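Putative primosome component (Streptococcus pyogenes serotype M3, PDB 2QGZ) probably acts as an ATP-binding helicase loader of the primosome, helping to deliver the replicative helicase to DNA. Local coordinates at residues G154-G159 / T251-N256; M161-S166 / F292-A297; L186-S191 / L220-A225; Y257-L262 / R284-A289. All blocks are in the same frame, centred on the assembly; numbering follows the deposited sequence.

Contact 1. Residues G154-G159 / T251-N256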
loop_
_atom_site.group_PDB
_atom_site.type_symbol
_atom_site.label_atom_id
_atom_site.label_comp_id
_atom_site.label_asym_id
_atom_site.label_seq_id
_atom_site.Cartn_x
_atom_site.Cartn_y
_atom_site.Cartn_z
ATOM N N GLY A 154 -6.482 -1.234 6.387
ATOM C CA GLY A 154 -5.156 -1.525 5.887
ATOM C C GLY A 154 -4.124 -0.992 6.854
ATOM O O GLY A 154 -4.441 -0.656 7.991
ATOM N N LEU A 155 -2.883 -0.911 6.403
ATOM C CA LEU A 155 -1.810 -0.403 7.240
ATOM C C LEU A 155 -1.095 0.786 6.610
ATOM O O LEU A 155 -0.963 0.874 5.392
ATOM C CB LEU A 155 -0.780 -1.501 7.518
ATOM C CG LEU A 155 -1.048 -2.529 8.620
ATOM C CD1 LEU A 155 -2.233 -3.415 8.260
ATOM C CD2 LEU A 155 0.197 -3.382 8.797
ATOM N N TYR A 156 -0.660 1.707 7.456
ATOM C CA TYR A 156 0.105 2.868 7.027
ATOM C C TYR A 156 1.476 2.612 7.668
ATOM O O TYR A 156 1.651 2.789 8.879
ATOM C CB TYR A 156 -0.530 4.160 7.559
ATOM C CG TYR A 156 0.227 5.442 7.221
ATOM C CD1 TYR A 156 1.306 5.866 7.999
ATOM C CD2 TYR A 156 -0.152 6.238 6.134
ATOM C CE1 TYR A 156 1.982 7.046 7.713
ATOM C CE2 TYR A 156 0.518 7.418 5.836
ATOM C CZ TYR A 156 1.584 7.818 6.632
ATOM O OH TYR A 156 2.249 8.995 6.360
ATOM N N LEU A 157 2.424 2.142 6.857
ATOM C CA LEU A 157 3.773 1.830 7.325
ATOM C C LEU A 157 4.738 2.953 7.037
ATOM O O LEU A 157 4.971 3.298 5.879
ATOM C CB LEU A 157 4.325 0.575 6.636
ATOM C CG LEU A 157 3.858 -0.800 7.085
ATOM C CD1 LEU A 157 4.557 -1.867 6.256
ATOM C CD2 LEU A 157 4.180 -0.979 8.549
ATOM N N TYR A 158 5.335 3.510 8.074
ATOM C CA TYR A 158 6.283 4.572 7.829
ATOM C C TYR A 158 7.592 4.330 8.575
ATOM O O TYR A 158 7.620 3.664 9.611
ATOM C CB TYR A 158 5.660 5.915 8.213
ATOM C CG TYR A 158 5.701 6.228 9.685
ATOM C CD1 TYR A 158 6.770 6.939 10.231
ATOM C CD2 TYR A 158 4.671 5.827 10.533
ATOM C CE1 TYR A 158 6.815 7.245 11.587
ATOM C CE2 TYR A 158 4.705 6.126 11.888
ATOM C CZ TYR A 158 5.785 6.836 12.408
ATOM O OH TYR A 158 5.848 7.123 13.751
ATOM N N GLY A 159 8.674 4.877 8.031
ATOM C CA GLY A 159 9.984 4.717 8.636
ATOM C C GLY A 159 11.047 5.162 7.648
ATOM O O GLY A 159 10.719 5.667 6.569
ATOM N N THR A 251 -7.030 -0.407 1.951
ATOM C CA THR A 251 -6.021 0.430 1.325
ATOM C C THR A 251 -4.824 0.573 2.247
ATOM O O THR A 251 -4.974 0.894 3.425
ATOM C CB THR A 251 -6.621 1.805 1.031
ATOM O OG1 THR A 251 -7.844 1.623 0.301
ATOM C CG2 THR A 251 -5.658 2.662 0.222
ATOM N N PHE A 252 -3.634 0.314 1.714
ATOM C CA PHE A 252 -2.412 0.415 2.502
ATOM C C PHE A 252 -1.539 1.556 1.983
ATOM O O PHE A 252 -1.765 2.061 0.891
ATOM C CB PHE A 252 -1.617 -0.890 2.423
ATOM C CG PHE A 252 -2.343 -2.086 2.972
ATOM C CD1 PHE A 252 -3.501 -2.559 2.362
ATOM C CD2 PHE A 252 -1.859 -2.749 4.099
ATOM C CE1 PHE A 252 -4.170 -3.681 2.868
ATOM C CE2 PHE A 252 -2.519 -3.869 4.614
ATOM C CZ PHE A 252 -3.676 -4.338 3.999
ATOM N N PHE A 253 -0.548 1.959 2.772
ATOM C CA PHE A 253 0.368 3.024 2.383
ATOM C C PHE A 253 1.730 2.782 3.021
ATOM O O PHE A 253 1.844 2.045 3.995
ATOM C CB PHE A 253 -0.094 4.400 2.892
ATOM C CG PHE A 253 -1.536 4.719 2.638
ATOM C CD1 PHE A 253 -2.537 4.176 3.442
ATOM C CD2 PHE A 253 -1.893 5.615 1.624
ATOM C CE1 PHE A 253 -3.881 4.523 3.248
ATOM C CE2 PHE A 253 -3.237 5.974 1.415
ATOM C CZ PHE A 253 -4.233 5.426 2.233
ATOM N N THR A 254 2.759 3.406 2.465
ATOM C CA THR A 254 4.100 3.353 3.044
ATOM C C THR A 254 4.546 4.811 2.944
ATOM O O THR A 254 4.136 5.533 2.030
ATOM C CB THR A 254 5.097 2.490 2.245
ATOM O OG1 THR A 254 5.300 3.073 0.964
ATOM C CG2 THR A 254 4.587 1.066 2.079
ATOM N N SER A 255 5.384 5.257 3.864
ATOM C CA SER A 255 5.815 6.643 3.820
ATOM C C SER A 255 7.043 6.874 4.699
ATOM O O SER A 255 7.381 6.042 5.538
ATOM C CB SER A 255 4.654 7.536 4.290
ATOM O OG SER A 255 5.005 8.908 4.287
ATOM N N ASN A 256 7.714 8.005 4.490
ATOM C CA ASN A 256 8.876 8.361 5.297
ATOM C C ASN A 256 8.381 9.173 6.493
ATOM O O ASN A 256 9.123 9.395 7.452
ATOM C CB ASN A 256 9.866 9.204 4.491
ATOM C CG ASN A 256 10.522 8.426 3.373
ATOM O OD1 ASN A 256 11.110 7.373 3.600
ATOM N ND2 ASN A 256 10.432 8.945 2.155
#

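Contact 2. Residues M161-S166 / F292-A297. With PO4 (phosphate ion), chain B.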
loop_
_atom_site.group_PDB
_atom_site.type_symbol
_atom_site.label_atom_id
_atom_site.label_comp_id
_atom_site.label_asym_id
_atom_site.label_seq_id
_atom_site.Cartn_x
_atom_site.Cartn_y
_atom_site.Cartn_z
ATOM N N MET A 161 14.002 5.377 4.804
ATOM C CA MET A 161 14.019 4.939 3.425
ATOM C C MET A 161 14.872 3.679 3.249
ATOM O O MET A 161 15.937 3.543 3.860
ATOM C CB MET A 161 14.555 6.084 2.565
ATOM C CG MET A 161 14.365 5.922 1.065
ATOM S SD MET A 161 14.869 7.431 0.168
ATOM C CE MET A 161 16.639 7.100 -0.059
ATOM N N GLY A 162 14.380 2.748 2.437
ATOM C CA GLY A 162 15.115 1.525 2.173
ATOM C C GLY A 162 15.134 0.404 3.199
ATOM O O GLY A 162 15.915 -0.527 3.037
ATOM N N ILE A 163 14.295 0.453 4.235
ATOM C CA ILE A 163 14.291 -0.619 5.237
ATOM C C ILE A 163 13.375 -1.806 4.923
ATOM O O ILE A 163 13.351 -2.780 5.666
ATOM C CB ILE A 163 13.938 -0.086 6.656
ATOM C CG1 ILE A 163 12.499 0.438 6.681
ATOM C CG2 ILE A 163 14.921 1.013 7.060
ATOM C CD1 ILE A 163 12.043 0.916 8.058
ATOM N N GLY A 164 12.634 -1.730 3.823
ATOM C CA GLY A 164 11.760 -2.831 3.451
ATOM C C GLY A 164 10.276 -2.658 3.766
ATOM O O GLY A 164 9.543 -3.639 3.852
ATOM N N LYS A 165 9.812 -1.423 3.930
ATOM C CA LYS A 165 8.399 -1.233 4.232
ATOM C C LYS A 165 7.548 -1.720 3.070
ATOM O O LYS A 165 6.553 -2.410 3.275
ATOM C CB LYS A 165 8.110 0.236 4.544
ATOM C CG LYS A 165 8.758 0.702 5.853
ATOM C CD LYS A 165 8.338 2.114 6.229
ATOM C CE LYS A 165 8.581 3.098 5.088
ATOM N NZ LYS A 165 10.012 3.130 4.627
ATOM N N SER A 166 7.958 -1.380 1.850
ATOM C CA SER A 166 7.214 -1.802 0.669
ATOM C C SER A 166 7.316 -3.316 0.449
ATOM O O SER A 166 6.373 -3.950 -0.031
ATOM C CB SER A 166 7.709 -1.041 -0.576
ATOM O OG SER A 166 9.090 -1.285 -0.834
ATOM N N PHE A 292 1.779 2.446 11.671
ATOM C CA PHE A 292 2.770 1.526 12.250
ATOM C C PHE A 292 4.166 2.055 11.954
ATOM O O PHE A 292 4.505 2.300 10.798
ATOM C CB PHE A 292 2.673 0.117 11.643
ATOM C CG PHE A 292 1.638 -0.770 12.280
ATOM C CD1 PHE A 292 0.280 -0.559 12.063
ATOM C CD2 PHE A 292 2.025 -1.838 13.076
ATOM C CE1 PHE A 292 -0.678 -1.405 12.633
ATOM C CE2 PHE A 292 1.078 -2.685 13.649
ATOM C CZ PHE A 292 -0.275 -2.469 13.427
ATOM N N HIS A 293 4.972 2.245 12.993
ATOM C CA HIS A 293 6.335 2.713 12.792
ATOM C C HIS A 293 7.208 1.475 12.624
ATOM O O HIS A 293 7.219 0.583 13.481
ATOM C CB HIS A 293 6.829 3.532 13.989
ATOM C CG HIS A 293 8.126 4.240 13.737
ATOM N ND1 HIS A 293 8.854 4.846 14.739
ATOM C CD2 HIS A 293 8.818 4.452 12.591
ATOM C CE1 HIS A 293 9.939 5.399 14.223
ATOM N NE2 HIS A 293 9.940 5.174 12.920
ATOM N N LEU A 294 7.925 1.417 11.509
ATOM C CA LEU A 294 8.789 0.288 11.220
ATOM C C LEU A 294 10.258 0.691 11.328
ATOM O O LEU A 294 10.664 1.736 10.822
ATOM C CB LEU A 294 8.500 -0.230 9.811
ATOM C CG LEU A 294 9.039 -1.622 9.490
ATOM C CD1 LEU A 294 8.215 -2.646 10.255
ATOM C CD2 LEU A 294 8.948 -1.894 7.988
ATOM N N GLU A 295 11.054 -0.132 11.991
ATOM C CA GLU A 295 12.477 0.153 12.130
ATOM C C GLU A 295 13.322 -1.052 11.743
ATOM O O GLU A 295 12.872 -2.201 11.821
ATOM C CB GLU A 295 12.802 0.571 13.569
ATOM C CG GLU A 295 11.895 1.680 14.084
ATOM C CD GLU A 295 12.369 2.277 15.395
ATOM O OE1 GLU A 295 13.289 3.130 15.371
ATOM O OE2 GLU A 295 11.823 1.887 16.452
ATOM N N GLY A 296 14.550 -0.775 11.314
ATOM C CA GLY A 296 15.459 -1.839 10.938
ATOM C C GLY A 296 15.351 -2.236 9.482
ATOM O O GLY A 296 14.260 -2.419 8.954
ATOM N N ALA A 297 16.496 -2.366 8.829
ATOM C CA ALA A 297 16.525 -2.754 7.430
ATOM C C ALA A 297 16.249 -4.247 7.306
ATOM O O ALA A 297 16.316 -4.999 8.280
ATOM C CB ALA A 297 17.893 -2.425 6.818
HETATM P P PO4 B . 10.828 0.993 1.629
HETATM O O1 PO4 B . 9.444 1.491 1.373
HETATM O O2 PO4 B . 11.816 1.985 1.100
HETATM O O3 PO4 B . 11.042 0.827 3.112
HETATM O O4 PO4 B . 11.008 -0.315 0.954
#

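Contact 3. Residues L186-S191 / L220-A225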
loop_
_atom_site.group_PDB
_atom_site.type_symbol
_atom_site.label_atom_id
_atom_site.label_comp_id
_atom_site.label_asym_id
_atom_site.label_seq_id
_atom_site.Cartn_x
_atom_site.Cartn_y
_atom_site.Cartn_z
ATOM N N LEU A 186 0.202 -2.839 -6.425
ATOM C CA LEU A 186 1.264 -2.139 -5.719
ATOM C C LEU A 186 1.580 -0.962 -6.629
ATOM O O LEU A 186 1.955 -1.138 -7.779
ATOM C CB LEU A 186 2.478 -3.052 -5.572
ATOM C CG LEU A 186 2.194 -4.366 -4.842
ATOM C CD1 LEU A 186 3.283 -5.383 -5.138
ATOM C CD2 LEU A 186 2.108 -4.096 -3.362
ATOM N N LEU A 187 1.429 0.242 -6.105
ATOM C CA LEU A 187 1.639 1.435 -6.900
ATOM C C LEU A 187 2.613 2.429 -6.281
ATOM O O LEU A 187 2.499 2.771 -5.107
ATOM C CB LEU A 187 0.271 2.083 -7.126
ATOM C CG LEU A 187 0.110 3.480 -7.710
ATOM C CD1 LEU A 187 -1.260 3.580 -8.361
ATOM C CD2 LEU A 187 0.274 4.532 -6.613
ATOM N N HIS A 188 3.580 2.888 -7.068
ATOM C CA HIS A 188 4.543 3.865 -6.574
ATOM C C HIS A 188 3.893 5.229 -6.792
ATOM O O HIS A 188 3.926 5.765 -7.899
ATOM C CB HIS A 188 5.857 3.771 -7.351
ATOM C CG HIS A 188 6.953 4.612 -6.776
ATOM N ND1 HIS A 188 7.542 5.646 -7.471
ATOM C CD2 HIS A 188 7.558 4.579 -5.563
ATOM C CE1 HIS A 188 8.465 6.214 -6.711
ATOM N NE2 HIS A 188 8.493 5.585 -5.549
ATOM N N PHE A 189 3.309 5.781 -5.731
ATOM C CA PHE A 189 2.602 7.058 -5.810
ATOM C C PHE A 189 3.299 8.213 -6.538
ATOM O O PHE A 189 2.731 8.789 -7.469
ATOM C CB PHE A 189 2.176 7.537 -4.417
ATOM C CG PHE A 189 1.181 8.654 -4.461
ATOM C CD1 PHE A 189 -0.110 8.428 -4.931
ATOM C CD2 PHE A 189 1.548 9.950 -4.103
ATOM C CE1 PHE A 189 -1.018 9.476 -5.050
ATOM C CE2 PHE A 189 0.644 11.008 -4.217
ATOM C CZ PHE A 189 -0.637 10.771 -4.692
ATOM N N PRO A 190 4.522 8.582 -6.117
ATOM C CA PRO A 190 5.225 9.685 -6.789
ATOM C C PRO A 190 5.232 9.574 -8.324
ATOM O O PRO A 190 5.127 10.584 -9.020
ATOM C CB PRO A 190 6.624 9.614 -6.191
ATOM C CG PRO A 190 6.347 9.153 -4.786
ATOM C CD PRO A 190 5.323 8.054 -4.997
ATOM N N SER A 191 5.345 8.354 -8.848
ATOM C CA SER A 191 5.357 8.144 -10.296
ATOM C C SER A 191 3.954 8.173 -10.887
ATOM O O SER A 191 3.759 8.620 -12.013
ATOM C CB SER A 191 6.016 6.809 -10.643
ATOM O OG SER A 191 7.357 6.788 -10.199
ATOM N N LEU A 220 -0.415 1.944 -1.738
ATOM C CA LEU A 220 0.116 3.204 -2.259
ATOM C C LEU A 220 1.518 3.424 -1.663
ATOM O O LEU A 220 1.657 3.966 -0.565
ATOM C CB LEU A 220 -0.819 4.365 -1.883
ATOM C CG LEU A 220 -2.247 4.219 -2.412
ATOM C CD1 LEU A 220 -3.109 5.331 -1.877
ATOM C CD2 LEU A 220 -2.251 4.247 -3.928
ATOM N N ASP A 221 2.546 2.990 -2.391
ATOM C CA ASP A 221 3.932 3.106 -1.941
ATOM C C ASP A 221 4.456 4.539 -1.852
ATOM O O ASP A 221 4.238 5.361 -2.734
ATOM C CB ASP A 221 4.847 2.265 -2.828
ATOM C CG ASP A 221 6.307 2.371 -2.427
ATOM O OD1 ASP A 221 6.632 2.126 -1.245
ATOM O OD2 ASP A 221 7.137 2.692 -3.305
ATOM N N ASP A 222 5.175 4.783 -0.762
ATOM C CA ASP A 222 5.752 6.065 -0.377
ATOM C C ASP A 222 4.981 7.299 -0.810
ATOM O O ASP A 222 5.402 8.080 -1.664
ATOM C CB ASP A 222 7.243 6.176 -0.761
ATOM C CG ASP A 222 7.463 6.444 -2.225
ATOM O OD1 ASP A 222 8.548 6.970 -2.570
ATOM O OD2 ASP A 222 6.563 6.118 -3.030
ATOM N N ILE A 223 3.824 7.454 -0.185
ATOM C CA ILE A 223 2.975 8.593 -0.424
ATOM C C ILE A 223 3.790 9.744 0.175
ATOM O O ILE A 223 4.670 9.520 1.012
ATOM C CB ILE A 223 1.636 8.414 0.313
ATOM C CG1 ILE A 223 0.677 9.540 -0.062
ATOM C CG2 ILE A 223 1.878 8.329 1.812
ATOM C CD1 ILE A 223 -0.707 9.361 0.517
ATOM N N GLY A 224 3.516 10.970 -0.251
ATOM C CA GLY A 224 4.289 12.088 0.260
ATOM C C GLY A 224 5.613 12.084 -0.478
ATOM O O GLY A 224 5.940 11.105 -1.146
ATOM N N ALA A 225 6.380 13.160 -0.373
ATOM C CA ALA A 225 7.662 13.225 -1.070
ATOM C C ALA A 225 7.453 13.176 -2.587
ATOM O O ALA A 225 6.909 14.111 -3.182
ATOM C CB ALA A 225 8.559 12.062 -0.631
#

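Contact 4. Residues Y257-L262 / R284-A289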
loop_
_atom_site.group_PDB
_atom_site.type_symbol
_atom_site.label_atom_id
_atom_site.label_comp_id
_atom_site.label_asym_id
_atom_site.label_seq_id
_atom_site.Cartn_x
_atom_site.Cartn_y
_atom_site.Cartn_z
ATOM N N TYR A 257 7.116 9.589 6.437
ATOM C CA TYR A 257 6.522 10.404 7.490
ATOM C C TYR A 257 5.355 9.733 8.194
ATOM O O TYR A 257 4.617 8.956 7.596
ATOM C CB TYR A 257 6.008 11.726 6.905
ATOM C CG TYR A 257 6.971 12.423 5.970
ATOM C CD1 TYR A 257 8.126 13.050 6.455
ATOM C CD2 TYR A 257 6.738 12.442 4.594
ATOM C CE1 TYR A 257 9.023 13.676 5.587
ATOM C CE2 TYR A 257 7.628 13.063 3.720
ATOM C CZ TYR A 257 8.766 13.676 4.222
ATOM O OH TYR A 257 9.649 14.275 3.352
ATOM N N SER A 258 5.183 10.064 9.469
ATOM C CA SER A 258 4.081 9.545 10.270
ATOM C C SER A 258 2.865 10.369 9.858
ATOM O O SER A 258 2.990 11.278 9.037
ATOM C CB SER A 258 4.356 9.778 11.752
ATOM O OG SER A 258 4.374 11.170 12.041
ATOM N N PHE A 259 1.698 10.062 10.422
ATOM C CA PHE A 259 0.488 10.809 10.094
ATOM C C PHE A 259 0.713 12.298 10.290
ATOM O O PHE A 259 0.613 13.086 9.347
ATOM C CB PHE A 259 -0.684 10.378 10.974
ATOM C CG PHE A 259 -1.359 9.119 10.523
ATOM C CD1 PHE A 259 -1.317 8.727 9.184
ATOM C CD2 PHE A 259 -2.073 8.344 11.426
ATOM C CE1 PHE A 259 -1.980 7.585 8.757
ATOM C CE2 PHE A 259 -2.739 7.202 11.012
ATOM C CZ PHE A 259 -2.693 6.822 9.673
ATOM N N ALA A 260 1.029 12.670 11.527
ATOM C CA ALA A 260 1.256 14.059 11.897
ATOM C C ALA A 260 2.286 14.767 11.027
ATOM O O ALA A 260 2.087 15.916 10.647
ATOM C CB ALA A 260 1.665 14.136 13.358
ATOM N N ASP A 261 3.385 14.084 10.718
ATOM C CA ASP A 261 4.437 14.667 9.888
ATOM C C ASP A 261 4.025 14.770 8.423
ATOM O O ASP A 261 4.452 15.683 7.714
ATOM C CB ASP A 261 5.728 13.838 9.983
ATOM C CG ASP A 261 6.647 14.288 11.119
ATOM O OD1 ASP A 261 6.255 14.182 12.307
ATOM O OD2 ASP A 261 7.773 14.747 10.816
ATOM N N LEU A 262 3.208 13.826 7.963
ATOM C CA LEU A 262 2.766 13.837 6.573
ATOM C C LEU A 262 1.855 15.027 6.330
ATOM O O LEU A 262 1.957 15.704 5.309
ATOM C CB LEU A 262 2.013 12.551 6.225
ATOM C CG LEU A 262 1.448 12.544 4.801
ATOM C CD1 LEU A 262 2.588 12.709 3.800
ATOM C CD2 LEU A 262 0.673 11.261 4.549
ATOM N N ARG A 284 -8.927 10.823 5.375
ATOM C CA ARG A 284 -9.296 9.590 4.697
ATOM C C ARG A 284 -8.196 8.549 4.904
ATOM O O ARG A 284 -8.475 7.354 5.040
ATOM C CB ARG A 284 -9.516 9.839 3.203
ATOM C CG ARG A 284 -10.700 10.745 2.888
ATOM C CD ARG A 284 -11.066 10.645 1.420
ATOM N NE ARG A 284 -12.089 11.612 1.023
ATOM C CZ ARG A 284 -13.377 11.541 1.348
ATOM N NH1 ARG A 284 -13.836 10.541 2.090
ATOM N NH2 ARG A 284 -14.209 12.471 0.910
ATOM N N VAL A 285 -6.945 9.004 4.933
ATOM C CA VAL A 285 -5.829 8.100 5.161
ATOM C C VAL A 285 -5.973 7.502 6.563
ATOM O O VAL A 285 -5.879 6.284 6.735
ATOM C CB VAL A 285 -4.472 8.831 5.066
ATOM C CG1 VAL A 285 -3.341 7.855 5.325
ATOM C CG2 VAL A 285 -4.309 9.450 3.695
ATOM N N ARG A 286 -6.217 8.359 7.556
ATOM C CA ARG A 286 -6.364 7.903 8.935
ATOM C C ARG A 286 -7.564 6.996 9.099
ATOM O O ARG A 286 -7.611 6.169 10.004
ATOM C CB ARG A 286 -6.524 9.082 9.899
ATOM C CG ARG A 286 -5.319 9.996 10.031
ATOM C CD ARG A 286 -5.531 10.969 11.184
ATOM N NE ARG A 286 -4.381 11.849 11.390
ATOM C CZ ARG A 286 -4.131 12.947 10.677
ATOM N NH1 ARG A 286 -4.954 13.319 9.701
ATOM N NH2 ARG A 286 -3.043 13.667 10.931
ATOM N N TYR A 287 -8.554 7.151 8.237
ATOM C CA TYR A 287 -9.737 6.317 8.350
ATOM C C TYR A 287 -9.504 4.939 7.718
ATOM O O TYR A 287 -9.969 3.926 8.238
ATOM C CB TYR A 287 -10.938 7.031 7.712
ATOM C CG TYR A 287 -12.186 6.188 7.630
ATOM C CD1 TYR A 287 -12.400 5.332 6.553
ATOM C CD2 TYR A 287 -13.129 6.209 8.649
ATOM C CE1 TYR A 287 -13.521 4.513 6.494
ATOM C CE2 TYR A 287 -14.257 5.390 8.604
ATOM C CZ TYR A 287 -14.443 4.542 7.526
ATOM O OH TYR A 287 -15.532 3.696 7.492
ATOM N N LEU A 288 -8.759 4.907 6.616
ATOM C CA LEU A 288 -8.479 3.660 5.905
ATOM C C LEU A 288 -7.357 2.795 6.478
ATOM O O LEU A 288 -7.372 1.574 6.305
ATOM C CB LEU A 288 -8.152 3.961 4.443
ATOM C CG LEU A 288 -9.285 4.511 3.587
ATOM C CD1 LEU A 288 -8.722 5.240 2.386
ATOM C CD2 LEU A 288 -10.182 3.368 3.171
ATOM N N ALA A 289 -6.392 3.400 7.165
ATOM C CA ALA A 289 -5.278 2.601 7.680
ATOM C C ALA A 289 -4.756 2.958 9.068
ATOM O O ALA A 289 -4.839 4.102 9.506
ATOM C CB ALA A 289 -4.135 2.645 6.682
#

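Contact 1. Residues G154-G159 / T251-N256
In the parallel sheet of the P-loop NTPase core, Tyr156, Leu157 and Tyr158 pair in register with Phe253, Thr254 and Ser255. The strand axes lie 4.5 Å apart, and four backbone bonds form the ladder, passing between the strands in turn. It starts with Phe253 N giving to Leu155 O at 2.9 Å and continues with Leu157 N giving to Phe253 O, the donor standing well above that carbonyl's plane. Ser255 N then reaches Leu157 O at 2.8 Å, and Gly159 N closes the row on Ser255 O at 3.0 Å. This central pairing sets the strand leading into the probable Walker A loop, which begins at Gly159, beside the strand that in AAA+ relatives ends in the sensor-1 residue. At the other end Gly154 lies under the Phe252 ring, its CA 3.6 Å from the ring centroid and almost on the ring normal. With CG anti to its carbonyl carbon (chi1 -62°), Phe252 runs alongside Leu155, whose CD1 meets ring atom CE2 at 3.7 Å. On the face carrying the tyrosines, the Tyr156 ring crosses the Phe253 side chain at about a right angle, CD2 resting 3.7 Å from Phe253 CB. The Tyr156 hydroxyl continues past Ser255 CB to hydrogen-bond Tyr257 O, while Ser255 OG bonds to Tyr257 N.

Contact 2. Residues M161-S166 / F292-A297
The imidazole of His293 lies at the margin of this contact, with Glu295 CG 4.1 Å above one face, over the ring centre, and the Tyr158 ring stacked on the opposite one; the touching is done by Ile163 and Lys165 against Leu294 and the backbone of 294-297. Ile163 has CG1 between its backbone N and carbonyl carbon (chi1 65°), which carries CD1 up to the backbone of the other segment, 3.2 Å from Leu294 O. Its branch carbon CB also packs against the backbone, 3.3 Å from Gly296 O. Leu294 in turn slides past Lys165 in the opposite direction, and its CD2 packs against the lysine's CG at 3.4 Å. Beyond that carbon the lysine chain bends at chi3 and chi4 and folds back to the phosphate ion, where NZ hydrogen-bonds O3 at 2.9 Å. The backbone N of Lys165 grips the same oxygen at 2.7 Å, and Gly164 N adds a weak bond. Gly162 N holds O2 at 3.0 Å, while Ser166 OG gives to O4 at 2.8 Å. Such a nest of amides at a helix N-terminus, completed by a lysine, is what a Walker A loop offers a nucleotide phosphate; the ion, probably from the crystallisation liquor, is consistent with that site. Through Ile163 the loop packs against the chain leaving strand 289-293, with helix 165-179 starting at the phosphate and helix 131-146 bordering both segments through Arg133, which bonds Ile163 O, and Ala136, which touches Leu294.

Contact 3. Residues L186-S191 / L220-A225
Leu187 and His188 run parallel to Leu220 and Asp221 as neighbouring strands, joined by Asp221 N giving to Leu187 O at 2.7 Å. Where the first strand turns into helix 189-197, Phe189 N bonds to Asp221 O at 3.2 Å, in the carbonyl plane. Leu187 and Leu220 lie side by side on one face, their CD2 atoms 3.7 Å apart. On the other face His188, its ring anti to the backbone N (chi1 -172°), brings that ring alongside the two acidic side chains. Asp221 OD2 meets the ring edge at CD2, 3.0 Å away and near its plane, while Asp221 OD1 hydrogen-bonds Thr254 OG1; NE2 makes a weak bond to Asp222 OD1 at 3.3 Å. On its other nitrogen, ND1, the ring shares a hydrogen bond with Ser191 OG at 3.0 Å; this bond, with the weak one at NE2, probably limits the ring's rotation. Pro190 CD covers one ring face. At the helix start, Ile223 CG1 lies over a face of the Phe189 ring, 4.2 Å from CD2. The apolar strand 217-221, ending in Asp221 and followed by Asp222, with the Asp221 side chain about 4 Å from the phosphate ion, is consistent with a Walker B motif of the P-loop NTPases.

Contact 4. Residues Y257-L262 / R284-A289
Phe259 carries nearly the whole contact, its ring set down on the last turn of helix 281-288 beside Val285 and Arg286. The packing is tight at the ring: Arg286 CG sits over the centre of one face, 3.9 Å from the centroid and 10° off the normal, a CH-pi contact. Val285 CG1 approaches Phe259 CE1 obliquely at 3.7 Å, and Ala289 O lies at the ring edge, 3.5 Å from Phe259 CZ. The extended Arg286 chain slides past the phenyl group in the opposite direction, so its aliphatic part serves the ring while the guanidinium lies beside Phe259 CB, its plane turned 53° from that of the ring. This outer side is looser. Arg286 NH2 stays 4.2 Å from Ala260 N, with Ala260 exposed, and the charge is instead met by a salt bridge to Glu263. The helix bearing Phe259 is capped by Ser258, whose OG accepts a weak bond from Asp261 N. Inward, both segments lean on strand 154-158 through Tyr156, which touches Phe259, Val285 and Ala289, while Phe259 N bonds to Glu291 on strand 289-293; helix 259-263 and the end of helix 281-288 thus lie together against one face of the sheet.

How the contacts relate
All four contacts belong to one parallel sheet and its flanking segments. Contact 1 is central, its centre about 8 Å from that of contact 4 and about 10 Å from those of contacts 2 and 3; contacts 2 and 4 lie about 16 Å apart, centre to centre. Along the chain, contact 3 is nested within the loops closed by contacts 1 and 2, contact 4 lies within contact 2, and contacts 1 and 2 interleave. Strands 184-188, 217-221, 251-255, 154-158 and 289-293 follow in the order of AAA+ cores, which brings the probable Walker A and Walker B segments together at the C-terminal end of the strands, beside the phosphate, with contact 4 set apart from it.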